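Local coordinates for SecB-like chaperone Rv1957 (Mycobacterium tuberculosis, PDB 5MTW), which acts as the chaperone of a toxin-antitoxin-chaperone system, keeping the antitoxin HigA1 from aggregating so that the toxin HigB1 can be neutralised, at residues Q27-R32 with L111-L116; L33-A38 with D105-A110; L54-A59 with V72-H77; A139-I144 with L160-L165. All coordinates share one frame; numbering follows the deposited sequence.

Contact 1 of 4, residues Q27-R32 with L111-L116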
loop_
_atom_site.group_PDB
_atom_site.type_symbol
_atom_site.label_atom_id
_atom_site.label_comp_id
_atom_site.label_asym_id
_atom_site.label_seq_id
_atom_site.Cartn_x
_atom_site.Cartn_y
_atom_site.Cartn_z
ATOM N N GLN A 27 16.310 5.524 -19.297
ATOM C CA GLN A 27 14.966 5.000 -19.127
ATOM C C GLN A 27 14.820 4.355 -17.720
ATOM O O GLN A 27 15.715 3.645 -17.244
ATOM C CB GLN A 27 14.619 4.054 -20.260
ATOM C CG GLN A 27 13.148 3.621 -20.272
ATOM C CD GLN A 27 12.186 4.787 -20.226
ATOM O OE1 GLN A 27 11.786 5.270 -19.164
ATOM N NE2 GLN A 27 11.854 5.290 -21.398
ATOM N N ILE A 28 13.741 4.692 -17.023
ATOM C CA ILE A 28 13.433 4.041 -15.707
ATOM C C ILE A 28 12.950 2.588 -15.914
ATOM O O ILE A 28 12.195 2.325 -16.846
ATOM C CB ILE A 28 12.416 4.853 -14.865
ATOM C CG1 ILE A 28 12.397 4.368 -13.391
ATOM C CG2 ILE A 28 11.048 4.794 -15.501
ATOM C CD1 ILE A 28 11.846 5.424 -12.442
ATOM N N ARG A 29 13.389 1.650 -15.053
ATOM C CA ARG A 29 13.028 0.221 -15.234
ATOM C C ARG A 29 12.227 -0.298 -14.081
ATOM O O ARG A 29 11.267 -0.950 -14.289
ATOM C CB ARG A 29 14.216 -0.646 -15.450
ATOM C CG ARG A 29 14.921 -0.372 -16.735
ATOM C CD ARG A 29 13.956 -0.312 -17.907
ATOM N NE ARG A 29 14.691 0.001 -19.111
ATOM C CZ ARG A 29 14.199 -0.021 -20.326
ATOM N NH1 ARG A 29 12.919 -0.295 -20.539
ATOM N NH2 ARG A 29 15.005 0.237 -21.320
ATOM N N ASP A 30 12.580 0.073 -12.833
ATOM C CA ASP A 30 11.932 -0.510 -11.664
ATOM C C ASP A 30 12.244 0.329 -10.405
ATOM O O ASP A 30 13.118 1.142 -10.400
ATOM C CB ASP A 30 12.412 -1.917 -11.521
ATOM C CG ASP A 30 11.463 -2.847 -10.713
ATOM O OD1 ASP A 30 10.331 -2.538 -10.334
ATOM O OD2 ASP A 30 11.935 -3.973 -10.505
ATOM N N ILE A 31 11.494 0.055 -9.365
ATOM C CA ILE A 31 11.593 0.721 -8.065
ATOM C C ILE A 31 11.463 -0.357 -6.998
ATOM O O ILE A 31 10.722 -1.331 -7.134
ATOM C CB ILE A 31 10.492 1.787 -7.929
ATOM C CG1 ILE A 31 10.902 3.020 -8.828
ATOM C CG2 ILE A 31 10.424 2.246 -6.483
ATOM C CD1 ILE A 31 9.784 3.760 -9.436
ATOM N N ARG A 32 12.271 -0.262 -5.980
ATOM C CA ARG A 32 12.085 -1.169 -4.870
ATOM C C ARG A 32 12.452 -0.452 -3.523
ATOM O O ARG A 32 13.281 0.452 -3.472
ATOM C CB ARG A 32 12.888 -2.481 -5.068
ATOM C CG ARG A 32 14.408 -2.312 -4.878
ATOM C CD ARG A 32 15.190 -3.651 -4.914
ATOM N NE ARG A 32 16.645 -3.464 -4.966
ATOM C CZ ARG A 32 17.584 -4.389 -4.742
ATOM N NH1 ARG A 32 17.272 -5.616 -4.424
ATOM N NH2 ARG A 32 18.868 -4.050 -4.846
ATOM N N LEU A 111 15.895 1.946 -10.501
ATOM C CA LEU A 111 16.811 1.314 -11.481
ATOM C C LEU A 111 16.564 1.980 -12.862
ATOM O O LEU A 111 15.431 2.094 -13.277
ATOM C CB LEU A 111 16.484 -0.159 -11.606
ATOM C CG LEU A 111 17.305 -0.978 -12.651
ATOM C CD1 LEU A 111 18.798 -0.836 -12.352
ATOM C CD2 LEU A 111 16.897 -2.435 -12.686
ATOM N N PHE A 112 17.621 2.472 -13.494
ATOM C CA PHE A 112 17.525 3.066 -14.785
ATOM C C PHE A 112 18.555 2.399 -15.664
ATOM O O PHE A 112 19.609 1.930 -15.178
ATOM C CB PHE A 112 17.922 4.532 -14.776
ATOM C CG PHE A 112 17.056 5.395 -13.927
ATOM C CD1 PHE A 112 17.267 5.442 -12.572
ATOM C CD2 PHE A 112 16.049 6.169 -14.482
ATOM C CE1 PHE A 112 16.502 6.258 -11.765
ATOM C CE2 PHE A 112 15.301 7.001 -13.707
ATOM C CZ PHE A 112 15.488 7.021 -12.311
ATOM N N ASP A 113 18.293 2.422 -16.946
ATOM C CA ASP A 113 19.379 2.152 -17.847
ATOM C C ASP A 113 19.373 3.182 -19.009
ATOM O O ASP A 113 18.485 4.088 -19.086
ATOM C CB ASP A 113 19.457 0.678 -18.204
ATOM C CG ASP A 113 18.181 0.138 -18.808
ATOM O OD1 ASP A 113 17.510 0.886 -19.532
ATOM O OD2 ASP A 113 17.885 -1.063 -18.566
ATOM N N TYR A 114 20.432 3.140 -19.812
ATOM C CA TYR A 114 20.542 4.044 -20.978
ATOM C C TYR A 114 21.273 3.402 -22.178
ATOM O O TYR A 114 21.919 2.369 -22.052
ATOM C CB TYR A 114 21.251 5.314 -20.563
ATOM C CG TYR A 114 22.653 5.058 -20.069
ATOM C CD1 TYR A 114 23.746 4.966 -20.969
ATOM C CD2 TYR A 114 22.896 4.853 -18.724
ATOM C CE1 TYR A 114 25.025 4.691 -20.510
ATOM C CE2 TYR A 114 24.162 4.609 -18.254
ATOM C CZ TYR A 114 25.211 4.508 -19.137
ATOM O OH TYR A 114 26.434 4.309 -18.606
ATOM N N HIS A 115 21.128 4.049 -23.336
ATOM C CA HIS A 115 21.686 3.633 -24.658
ATOM C C HIS A 115 22.577 4.774 -25.138
ATOM O O HIS A 115 22.094 5.894 -25.251
ATOM C CB HIS A 115 20.544 3.427 -25.678
ATOM N N LEU A 116 23.865 4.535 -25.357
ATOM C CA LEU A 116 24.818 5.658 -25.584
ATOM C C LEU A 116 24.741 6.183 -27.030
ATOM O O LEU A 116 24.761 5.419 -27.995
ATOM C CB LEU A 116 26.272 5.295 -25.195
#

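Contact 2 of 4, residues L33-A38 with D105-A110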
loop_
_atom_site.group_PDB
_atom_site.type_symbol
_atom_site.label_atom_id
_atom_site.label_comp_id
_atom_site.label_asym_id
_atom_site.label_seq_id
_atom_site.Cartn_x
_atom_site.Cartn_y
_atom_site.Cartn_z
ATOM N N LEU A 33 11.852 -0.971 -2.476
ATOM C CA LEU A 33 12.292 -0.719 -1.141
ATOM C C LEU A 33 13.566 -1.568 -0.882
ATOM O O LEU A 33 13.513 -2.770 -1.049
ATOM C CB LEU A 33 11.132 -1.012 -0.179
ATOM C CG LEU A 33 11.460 -0.821 1.337
ATOM C CD1 LEU A 33 11.461 0.661 1.742
ATOM C CD2 LEU A 33 10.472 -1.586 2.164
ATOM N N LEU A 34 14.644 -0.969 -0.377
ATOM C CA LEU A 34 15.877 -1.703 -0.014
ATOM C C LEU A 34 15.878 -2.172 1.404
ATOM O O LEU A 34 16.338 -3.247 1.694
ATOM C CB LEU A 34 17.138 -0.798 -0.217
ATOM C CG LEU A 34 17.530 -0.450 -1.679
ATOM C CD1 LEU A 34 18.769 0.475 -1.817
ATOM C CD2 LEU A 34 17.799 -1.725 -2.480
ATOM N N ARG A 35 15.428 -1.293 2.325
ATOM C CA ARG A 35 15.437 -1.527 3.689
ATOM C C ARG A 35 14.486 -0.587 4.390
ATOM O O ARG A 35 14.291 0.547 3.979
ATOM C CB ARG A 35 16.822 -1.317 4.350
ATOM C CG ARG A 35 17.486 0.028 3.981
ATOM C CD ARG A 35 18.843 0.204 4.729
ATOM N NE ARG A 35 19.384 1.536 4.460
ATOM C CZ ARG A 35 18.999 2.700 5.029
ATOM N NH1 ARG A 35 18.019 2.820 5.921
ATOM N NH2 ARG A 35 19.565 3.806 4.640
ATOM N N THR A 36 14.098 -1.049 5.556
ATOM C CA THR A 36 13.265 -0.267 6.510
ATOM C C THR A 36 13.439 -0.640 8.006
ATOM O O THR A 36 13.742 -1.744 8.348
ATOM C CB THR A 36 11.782 -0.319 6.077
ATOM O OG1 THR A 36 11.060 0.555 6.943
ATOM C CG2 THR A 36 11.229 -1.686 6.064
ATOM N N GLN A 37 13.226 0.314 8.899
ATOM C CA GLN A 37 13.291 0.063 10.318
ATOM C C GLN A 37 12.403 1.146 10.957
ATOM O O GLN A 37 12.540 2.301 10.622
ATOM C CB GLN A 37 14.722 0.220 10.829
ATOM C CG GLN A 37 14.862 -0.099 12.296
ATOM C CD GLN A 37 16.342 -0.076 12.718
ATOM O OE1 GLN A 37 17.103 -0.950 12.345
ATOM N NE2 GLN A 37 16.734 0.911 13.496
ATOM N N ALA A 38 11.460 0.735 11.741
ATOM C CA ALA A 38 10.589 1.700 12.433
ATOM C C ALA A 38 9.999 1.172 13.732
ATOM O O ALA A 38 9.878 -0.026 13.923
ATOM C CB ALA A 38 9.457 2.023 11.469
ATOM N N ASP A 105 13.557 4.740 9.557
ATOM C CA ASP A 105 14.693 4.921 8.662
ATOM C C ASP A 105 14.548 3.876 7.551
ATOM O O ASP A 105 14.452 2.675 7.830
ATOM C CB ASP A 105 16.012 4.763 9.424
ATOM C CG ASP A 105 17.240 4.717 8.485
ATOM O OD1 ASP A 105 17.429 5.568 7.534
ATOM O OD2 ASP A 105 18.046 3.804 8.716
ATOM N N PHE A 106 14.386 4.358 6.337
ATOM C CA PHE A 106 14.197 3.492 5.213
ATOM C C PHE A 106 14.881 4.021 3.948
ATOM O O PHE A 106 15.174 5.220 3.832
ATOM C CB PHE A 106 12.682 3.247 5.023
ATOM C CG PHE A 106 11.898 4.483 4.728
ATOM C CD1 PHE A 106 11.459 5.296 5.742
ATOM C CD2 PHE A 106 11.665 4.859 3.451
ATOM C CE1 PHE A 106 10.710 6.482 5.493
ATOM C CE2 PHE A 106 10.955 6.021 3.143
ATOM C CZ PHE A 106 10.456 6.837 4.175
ATOM N N GLU A 107 15.027 3.170 2.940
ATOM C CA GLU A 107 15.641 3.612 1.724
ATOM C C GLU A 107 15.042 2.952 0.467
ATOM O O GLU A 107 14.791 1.753 0.499
ATOM C CB GLU A 107 17.125 3.213 1.764
ATOM C CG GLU A 107 17.929 3.776 0.627
ATOM C CD GLU A 107 19.413 3.372 0.721
ATOM O OE1 GLU A 107 19.752 2.436 1.443
ATOM O OE2 GLU A 107 20.248 4.059 0.086
ATOM N N PHE A 108 14.657 3.777 -0.497
ATOM C CA PHE A 108 14.122 3.361 -1.747
ATOM C C PHE A 108 15.209 3.426 -2.845
ATOM O O PHE A 108 16.173 4.233 -2.799
ATOM C CB PHE A 108 12.879 4.226 -2.133
ATOM C CG PHE A 108 11.568 3.713 -1.511
ATOM C CD1 PHE A 108 10.819 2.745 -2.167
ATOM C CD2 PHE A 108 11.103 4.166 -0.255
ATOM C CE1 PHE A 108 9.631 2.211 -1.590
ATOM C CE2 PHE A 108 9.941 3.654 0.314
ATOM C CZ PHE A 108 9.169 2.737 -0.389
ATOM N N ALA A 109 15.026 2.581 -3.851
ATOM C CA ALA A 109 15.864 2.537 -4.992
ATOM C C ALA A 109 15.082 2.520 -6.259
ATOM O O ALA A 109 14.088 1.808 -6.288
ATOM C CB ALA A 109 16.615 1.252 -4.999
ATOM N N ALA A 110 15.562 3.279 -7.236
ATOM C CA ALA A 110 15.123 3.301 -8.611
ATOM C C ALA A 110 16.263 2.869 -9.629
ATOM O O ALA A 110 17.414 3.370 -9.623
ATOM C CB ALA A 110 14.510 4.666 -8.961
HETATM O O HOH W 1 16.494 0.986 7.332
#

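Contact 3 of 4, residues L54-A59 with V72-H77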
loop_
_atom_site.group_PDB
_atom_site.type_symbol
_atom_site.label_atom_id
_atom_site.label_comp_id
_atom_site.label_asym_id
_atom_site.label_seq_id
_atom_site.Cartn_x
_atom_site.Cartn_y
_atom_site.Cartn_z
ATOM N N LEU A 54 11.706 15.138 8.518
ATOM C CA LEU A 54 12.030 14.157 7.435
ATOM C C LEU A 54 13.297 14.581 6.669
ATOM O O LEU A 54 13.289 15.560 5.957
ATOM C CB LEU A 54 10.864 13.977 6.475
ATOM C CG LEU A 54 11.040 12.892 5.394
ATOM C CD1 LEU A 54 11.484 11.542 5.905
ATOM C CD2 LEU A 54 9.785 12.719 4.521
ATOM N N GLU A 55 14.365 13.827 6.842
ATOM C CA GLU A 55 15.680 14.113 6.284
ATOM C C GLU A 55 15.761 13.102 5.122
ATOM O O GLU A 55 15.392 11.934 5.323
ATOM C CB GLU A 55 16.776 13.782 7.283
ATOM C CG GLU A 55 18.161 14.050 6.719
ATOM C CD GLU A 55 19.293 13.602 7.623
ATOM O OE1 GLU A 55 19.009 12.948 8.656
ATOM O OE2 GLU A 55 20.469 13.919 7.299
ATOM N N PHE A 56 16.200 13.554 3.947
ATOM C CA PHE A 56 16.449 12.684 2.797
ATOM C C PHE A 56 17.946 12.686 2.494
ATOM O O PHE A 56 18.602 13.712 2.650
ATOM C CB PHE A 56 15.788 13.240 1.578
ATOM C CG PHE A 56 14.295 13.415 1.688
ATOM C CD1 PHE A 56 13.748 14.543 2.303
ATOM C CD2 PHE A 56 13.438 12.473 1.169
ATOM C CE1 PHE A 56 12.366 14.741 2.375
ATOM C CE2 PHE A 56 12.034 12.647 1.238
ATOM C CZ PHE A 56 11.500 13.793 1.847
ATOM N N GLU A 57 18.499 11.588 2.004
ATOM C CA GLU A 57 19.890 11.614 1.533
ATOM C C GLU A 57 19.936 10.814 0.199
ATOM O O GLU A 57 19.719 9.609 0.205
ATOM C CB GLU A 57 20.832 11.074 2.626
ATOM C CG GLU A 57 22.332 11.395 2.522
ATOM C CD GLU A 57 22.654 12.842 2.159
ATOM O OE1 GLU A 57 22.320 13.790 2.924
ATOM O OE2 GLU A 57 23.280 13.023 1.091
ATOM N N PRO A 58 20.132 11.508 -0.928
ATOM C CA PRO A 58 20.261 10.857 -2.225
ATOM C C PRO A 58 21.655 10.258 -2.549
ATOM O O PRO A 58 22.666 10.691 -2.032
ATOM C CB PRO A 58 19.855 11.954 -3.228
ATOM C CG PRO A 58 19.729 13.191 -2.453
ATOM C CD PRO A 58 20.188 12.983 -1.057
ATOM N N ALA A 59 21.702 9.231 -3.395
ATOM C CA ALA A 59 22.950 8.633 -3.744
ATOM C C ALA A 59 22.725 8.001 -5.094
ATOM O O ALA A 59 21.575 7.766 -5.498
ATOM C CB ALA A 59 23.368 7.653 -2.668
ATOM N N VAL A 72 19.428 4.955 -8.532
ATOM C CA VAL A 72 19.223 6.132 -7.664
ATOM C C VAL A 72 18.607 5.666 -6.376
ATOM O O VAL A 72 17.558 4.949 -6.390
ATOM C CB VAL A 72 18.310 7.204 -8.308
ATOM C CG1 VAL A 72 18.103 8.381 -7.333
ATOM C CG2 VAL A 72 18.984 7.665 -9.583
ATOM N N ARG A 73 19.246 6.034 -5.255
ATOM C CA ARG A 73 18.796 5.650 -3.929
ATOM C C ARG A 73 18.491 6.919 -3.133
ATOM O O ARG A 73 19.242 7.928 -3.200
ATOM C CB ARG A 73 19.873 4.817 -3.154
ATOM C CG ARG A 73 20.170 3.452 -3.658
ATOM C CD ARG A 73 21.118 2.696 -2.714
ATOM N NE ARG A 73 22.499 3.072 -2.973
ATOM C CZ ARG A 73 23.287 3.758 -2.133
ATOM N NH1 ARG A 73 22.858 4.117 -0.919
ATOM N NH2 ARG A 73 24.529 4.076 -2.534
ATOM N N ILE A 74 17.392 6.886 -2.415
ATOM C CA ILE A 74 17.105 7.928 -1.415
ATOM C C ILE A 74 16.868 7.271 -0.067
ATOM O O ILE A 74 15.977 6.398 0.083
ATOM C CB ILE A 74 15.933 8.861 -1.821
ATOM C CG1 ILE A 74 16.313 9.502 -3.178
ATOM C CG2 ILE A 74 15.699 9.917 -0.733
ATOM C CD1 ILE A 74 15.212 10.256 -3.825
ATOM N N SER A 75 17.776 7.630 0.836
ATOM C CA SER A 75 17.738 7.267 2.273
ATOM C C SER A 75 16.905 8.317 3.035
ATOM O O SER A 75 17.028 9.517 2.753
ATOM C CB SER A 75 19.185 7.179 2.832
ATOM O OG SER A 75 19.157 6.749 4.169
ATOM N N CYS A 76 15.959 7.870 3.862
ATOM C CA CYS A 76 15.065 8.763 4.584
ATOM C C CYS A 76 15.124 8.493 6.100
ATOM O O CYS A 76 15.191 7.301 6.558
ATOM C CB CYS A 76 13.635 8.596 4.117
ATOM S SG CYS A 76 13.443 8.670 2.344
ATOM N N HIS A 77 14.974 9.562 6.869
ATOM C CA HIS A 77 14.870 9.468 8.351
ATOM C C HIS A 77 13.631 10.309 8.782
ATOM O O HIS A 77 13.548 11.508 8.539
ATOM C CB HIS A 77 16.172 9.875 9.107
ATOM C CG HIS A 77 16.081 9.546 10.579
ATOM N ND1 HIS A 77 16.278 8.270 11.071
ATOM C CD2 HIS A 77 15.692 10.294 11.643
ATOM C CE1 HIS A 77 16.072 8.255 12.374
ATOM N NE2 HIS A 77 15.707 9.470 12.743
#

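Contact 4 of 4, residues A139-I144 with L160-L165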
loop_
_atom_site.group_PDB
_atom_site.type_symbol
_atom_site.label_atom_id
_atom_site.label_comp_id
_atom_site.label_asym_id
_atom_site.label_seq_id
_atom_site.Cartn_x
_atom_site.Cartn_y
_atom_site.Cartn_z
ATOM N N ALA A 139 11.048 11.092 -9.217
ATOM C CA ALA A 139 10.421 9.798 -9.507
ATOM C C ALA A 139 10.108 8.988 -8.218
ATOM O O ALA A 139 9.097 8.218 -8.088
ATOM C CB ALA A 139 11.357 8.995 -10.387
ATOM N N LEU A 140 11.040 9.088 -7.307
ATOM C CA LEU A 140 11.034 8.291 -6.079
ATOM C C LEU A 140 10.143 8.926 -5.006
ATOM O O LEU A 140 9.570 8.238 -4.181
ATOM C CB LEU A 140 12.449 8.125 -5.512
ATOM C CG LEU A 140 13.311 7.011 -6.165
ATOM C CD1 LEU A 140 14.773 7.075 -5.694
ATOM C CD2 LEU A 140 12.638 5.687 -5.789
ATOM N N TYR A 141 10.035 10.250 -4.993
ATOM C CA TYR A 141 9.298 10.918 -3.961
ATOM C C TYR A 141 7.887 10.373 -3.741
ATOM O O TYR A 141 7.498 10.183 -2.603
ATOM C CB TYR A 141 9.293 12.474 -4.134
ATOM C CG TYR A 141 8.585 13.157 -3.000
ATOM C CD1 TYR A 141 9.218 13.363 -1.795
ATOM C CD2 TYR A 141 7.300 13.610 -3.131
ATOM C CE1 TYR A 141 8.575 13.977 -0.756
ATOM C CE2 TYR A 141 6.637 14.225 -2.082
ATOM C CZ TYR A 141 7.289 14.408 -0.887
ATOM O OH TYR A 141 6.780 15.085 0.157
ATOM N N PRO A 142 7.140 10.053 -4.836
ATOM C CA PRO A 142 5.756 9.561 -4.568
ATOM C C PRO A 142 5.722 8.186 -3.847
ATOM O O PRO A 142 4.848 7.910 -3.058
ATOM C CB PRO A 142 5.148 9.475 -5.969
ATOM C CG PRO A 142 5.849 10.529 -6.722
ATOM C CD PRO A 142 7.272 10.580 -6.198
ATOM N N TYR A 143 6.773 7.383 -4.036
ATOM C CA TYR A 143 6.847 6.117 -3.394
ATOM C C TYR A 143 7.172 6.250 -1.930
ATOM O O TYR A 143 6.744 5.454 -1.033
ATOM C CB TYR A 143 7.938 5.251 -4.019
ATOM C CG TYR A 143 7.554 4.826 -5.414
ATOM C CD1 TYR A 143 7.776 5.682 -6.490
ATOM C CD2 TYR A 143 6.984 3.583 -5.657
ATOM C CE1 TYR A 143 7.419 5.321 -7.804
ATOM C CE2 TYR A 143 6.639 3.201 -6.961
ATOM C CZ TYR A 143 6.860 4.068 -8.031
ATOM O OH TYR A 143 6.526 3.648 -9.331
ATOM N N ILE A 144 7.917 7.297 -1.676
ATOM C CA ILE A 144 8.330 7.628 -0.314
ATOM C C ILE A 144 7.120 8.133 0.462
ATOM O O ILE A 144 6.897 7.755 1.533
ATOM C CB ILE A 144 9.475 8.677 -0.245
ATOM C CG1 ILE A 144 10.825 8.016 -0.625
ATOM C CG2 ILE A 144 9.570 9.275 1.153
ATOM C CD1 ILE A 144 11.944 8.991 -1.055
ATOM N N LEU A 160 0.116 10.150 8.330
ATOM C CA LEU A 160 0.902 11.225 7.834
ATOM C C LEU A 160 0.937 11.200 6.305
ATOM O O LEU A 160 1.448 10.234 5.694
ATOM C CB LEU A 160 2.351 11.098 8.267
ATOM C CG LEU A 160 3.273 12.190 7.730
ATOM C CD1 LEU A 160 2.636 13.537 8.045
ATOM C CD2 LEU A 160 4.558 12.122 8.476
ATOM N N THR A 161 0.394 12.258 5.710
ATOM C CA THR A 161 0.483 12.422 4.254
ATOM C C THR A 161 1.461 13.556 3.901
ATOM O O THR A 161 1.165 14.726 4.133
ATOM C CB THR A 161 -0.941 12.667 3.640
ATOM O OG1 THR A 161 -1.753 11.548 3.930
ATOM C CG2 THR A 161 -0.879 12.826 2.187
ATOM N N LEU A 162 2.637 13.210 3.390
ATOM C CA LEU A 162 3.619 14.231 3.057
ATOM C C LEU A 162 3.035 15.195 2.008
ATOM O O LEU A 162 2.093 14.843 1.228
ATOM C CB LEU A 162 4.929 13.601 2.584
ATOM C CG LEU A 162 5.579 12.649 3.545
ATOM C CD1 LEU A 162 6.890 12.148 2.849
ATOM C CD2 LEU A 162 5.818 13.374 4.903
ATOM N N GLU A 163 3.586 16.387 2.024
ATOM C CA GLU A 163 3.250 17.415 1.045
ATOM C C GLU A 163 3.669 17.006 -0.387
ATOM O O GLU A 163 4.669 16.281 -0.625
ATOM C CB GLU A 163 3.926 18.748 1.390
ATOM C CG GLU A 163 3.958 19.040 2.883
ATOM C CD GLU A 163 5.281 18.567 3.602
ATOM O OE1 GLU A 163 5.694 17.304 3.676
ATOM O OE2 GLU A 163 5.915 19.534 4.129
ATOM N N ILE A 164 2.880 17.440 -1.341
ATOM C CA ILE A 164 3.270 17.328 -2.734
ATOM C C ILE A 164 4.487 18.262 -3.032
ATOM O O ILE A 164 4.408 19.449 -2.856
ATOM C CB ILE A 164 2.052 17.652 -3.664
ATOM C CG1 ILE A 164 0.881 16.732 -3.320
ATOM C CG2 ILE A 164 2.468 17.461 -5.084
ATOM C CD1 ILE A 164 1.183 15.233 -3.505
ATOM N N LEU A 165 5.643 17.719 -3.387
ATOM C CA LEU A 165 6.811 18.569 -3.637
ATOM C C LEU A 165 6.752 19.199 -5.016
ATOM O O LEU A 165 6.570 18.464 -5.987
ATOM C CB LEU A 165 8.117 17.768 -3.445
ATOM C CG LEU A 165 8.300 17.505 -1.936
ATOM C CD1 LEU A 165 9.700 17.007 -1.568
ATOM C CD2 LEU A 165 7.907 18.715 -1.055
#

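Contact 1 of 4, residues Q27-R32 with L111-L116
Gln-27 and Asp-113 pair through both backbone bonds of an antiparallel ribbon whose strand segments, 27-32 and 111-114, run at 151° to each other, and a classic beta bulge sets Arg-29 and Asp-30 together opposite Leu-111. At the bulge Leu-111 O accepts from Arg-29 N (2.7 Å), while Leu-111 N reaches Asp-30 O.

The extra residue turns the Arg-29 side chain toward the neighbouring strand. Bent at chi2 (-48°), the side chain crosses that of Asp-113 at about a right angle and its guanidinium grips one oxygen side-on: NE lies 3.0 Å from Asp-113 OD1 and NH2 3.1 Å from Asp-113 OD1. That oxygen sits near the guanidinium plane; the carboxylate is turned 62° from it, and both N-H groups go to the one oxygen. Gln-27 CG lies over the centre of one guanidinium face, an aliphatic floor, while its amide oxygen turns away to Ile-164 N of the second subunit.

On the other side of the sheet Ile-28 lies against Phe-112, its CB 3.8 Å from CE2 of the ring and its CG1 over one face. On the face of Gln-27 and Leu-111, Asp-30 OD2 forms a salt bridge with a basic side chain of the bound peptide and a hydrogen bond with an aromatic one.

The salt bridge of Arg-29 joins the strands on a partly exposed side, whereas the Asp-30 carboxylate holds the peptide, its charge matched by the basic partner.

Contact 2 of 4, residues L33-A38 with D105-A110
Asp-105 meets Gln-37 at one end of this nearly antiparallel pair (175°), its N bonded to Gln-37 O at 2.8 Å. Its carboxylate faces Arg-35, whose NH1 lies 3.0 Å from Asp-105 OD2 in a salt bridge; the bond from NH1 to Asp-105 OD1 is weak. One water accepts from Arg-35 NH1 and donates to Asp-105 O, tying the guanidinium to the backbone as well.

Phe-106 lies on the other side of the sheet, its CB 3.7 Å from Thr-36 OG1. Its ring leads away to meet Tyr-147 edge to face, and Thr-36 OG1 bonds to the hydroxyl of that tyrosine.

Glu-107 bonds through its backbone N to Arg-35 O and through its O to Leu-34 N, and its side chain meets Arg-35 at two places. The arginine starts with CG wedged between backbone N and carbonyl carbon (chi1 50°) and runs straight out to NE, and a turn at the last torsion lays its guanidinium over Glu-107 CB, 3.8 Å from CZ. A salt bridge with a weak, bent bond joins Arg-35 NE to Glu-107 OE1, the two flat groups 55° apart, while Glu-107 OE2 turns to Arg-73.

Phe-108 offers a ring face to Leu-33, whose CD1 sits 3.9 Å from the ring centroid, nearer the rim than the middle. Beyond it the small Ala-109 leaves room for Leu-34: Ala-109 CB lies 3.8 Å from Leu-34 CG, at the residue where a beta bulge shifts the pairing by one.

Two carboxylates share the Arg-35 guanidinium, and Arg-73 brings a second positive charge to Glu-107, which would favour the ionised form of that buried acid.

Contact 3 of 4, residues L54-A59 with V72-H77
Ser-75 O accepts the shortest bond of this pair, 2.6 Å from Glu-57 N, and Ser-75 N answers to Glu-57 O. Two more such hydrogen-bonded pairs, Glu-55 with His-77 and Ala-59 with Arg-73, make six backbone bonds without a break in register. Pro-58, which has no N-H, fits because it stands at a non-hydrogen-bonded position opposite Ile-74.

On the face that carries Phe-56, the phenyl ring takes Ile-74 CG2 at its edge, 3.9 Å from CD2. Cys-76 SG approaches the same ring obliquely, 4.0 Å from Phe-56 CD2, in a sulfur-aromatic contact 55° off the ring normal. Leu-54 adds CD1 against Cys-76 CB. These apolar groups suit a face covered by helix 125-154, where Tyr-141 packs on Phe-56.

The opposite face is polar. Arg-73, bent at chi3 (-82°), lays one guanidinium face over the methyl of Ala-59, with NH2 3.8 Å from Ala-59 CB; a small side chain there lets the flat group settle close. Its charge is met by Asp-61 and Glu-107.

The whole is a beta hairpin, strands 50-62 and 69-82, forming one edge of the chain's four-stranded antiparallel sheet in the SecB-like fold.

Contact 4 of 4, residues A139-I144 with L160-L165
Tyr-141 reaches from the helix to the loop that follows it, and its hydroxyl donates to Glu-163 O over 2.5 Å, a short bond lying in the carbonyl plane. CG set anti to the backbone N (chi1 -177°) carries the ring outward from the helix, far enough for a single hydroxyl to span two backbones whose nearest CA atoms, those of Tyr-141 and Leu-165, are 8.1 Å apart.

Leu-165 lies across one face of the ring at about a right angle. Its CD1 is 3.7 Å from the ring centroid in a CH-pi contact and nearest to Tyr-141 CE1, at 3.3 Å, whereas Leu-165 CG sits above CZ. Leu-162 comes in obliquely at the phenol end, its CB 3.4 Å from Tyr-141 OH. A tyrosine suits this position because the ring face takes Leu-165, while the hydroxyl end meets Leu-162 and supplies a donor to a carbonyl of a segment without regular secondary structure.

In this SecB-like chain the long helix 125-154 packs on one side of the antiparallel sheet, and residues 160-165 come back alongside it. Phe-56 of strand 50-62 also touches Tyr-141, and the Glu-163 carboxylate is held by Tyr-52 of the same strand.

One turn further along, Ile-144 makes a lighter touch, its CG2 4.3 Å from Leu-162 CD1. The branched chain of Ile-144 also packs on Cys-76 and Phe-108 of the sheet, while Leu-162 lies on Tyr-52 and Leu-54.

In the fold
Contacts 1 and 2 are successive parts of one strand pair, 26-40 with 99-114, their centres about 19 Å apart and joined by Arg-32 N to Ala-109 O (2.8 Å). Contact 3 lies about 9 Å from contact 2, centre to centre, across the 69-82/99-114 seam, where Ala-110 N meets Val-72 O at 2.7 Å. The helix segment of contact 4 lies on the apolar side of this sheet: Leu-140 and Ile-144 rest on residues of contacts 2 and 3, and Tyr-143 touches Ile-31 of contact 1. The bound antitoxin peptide touches contacts 1, 2 and 4. Contacts 1 and 4 also meet the second subunit, while residues 35-38 extend the sheet into the third.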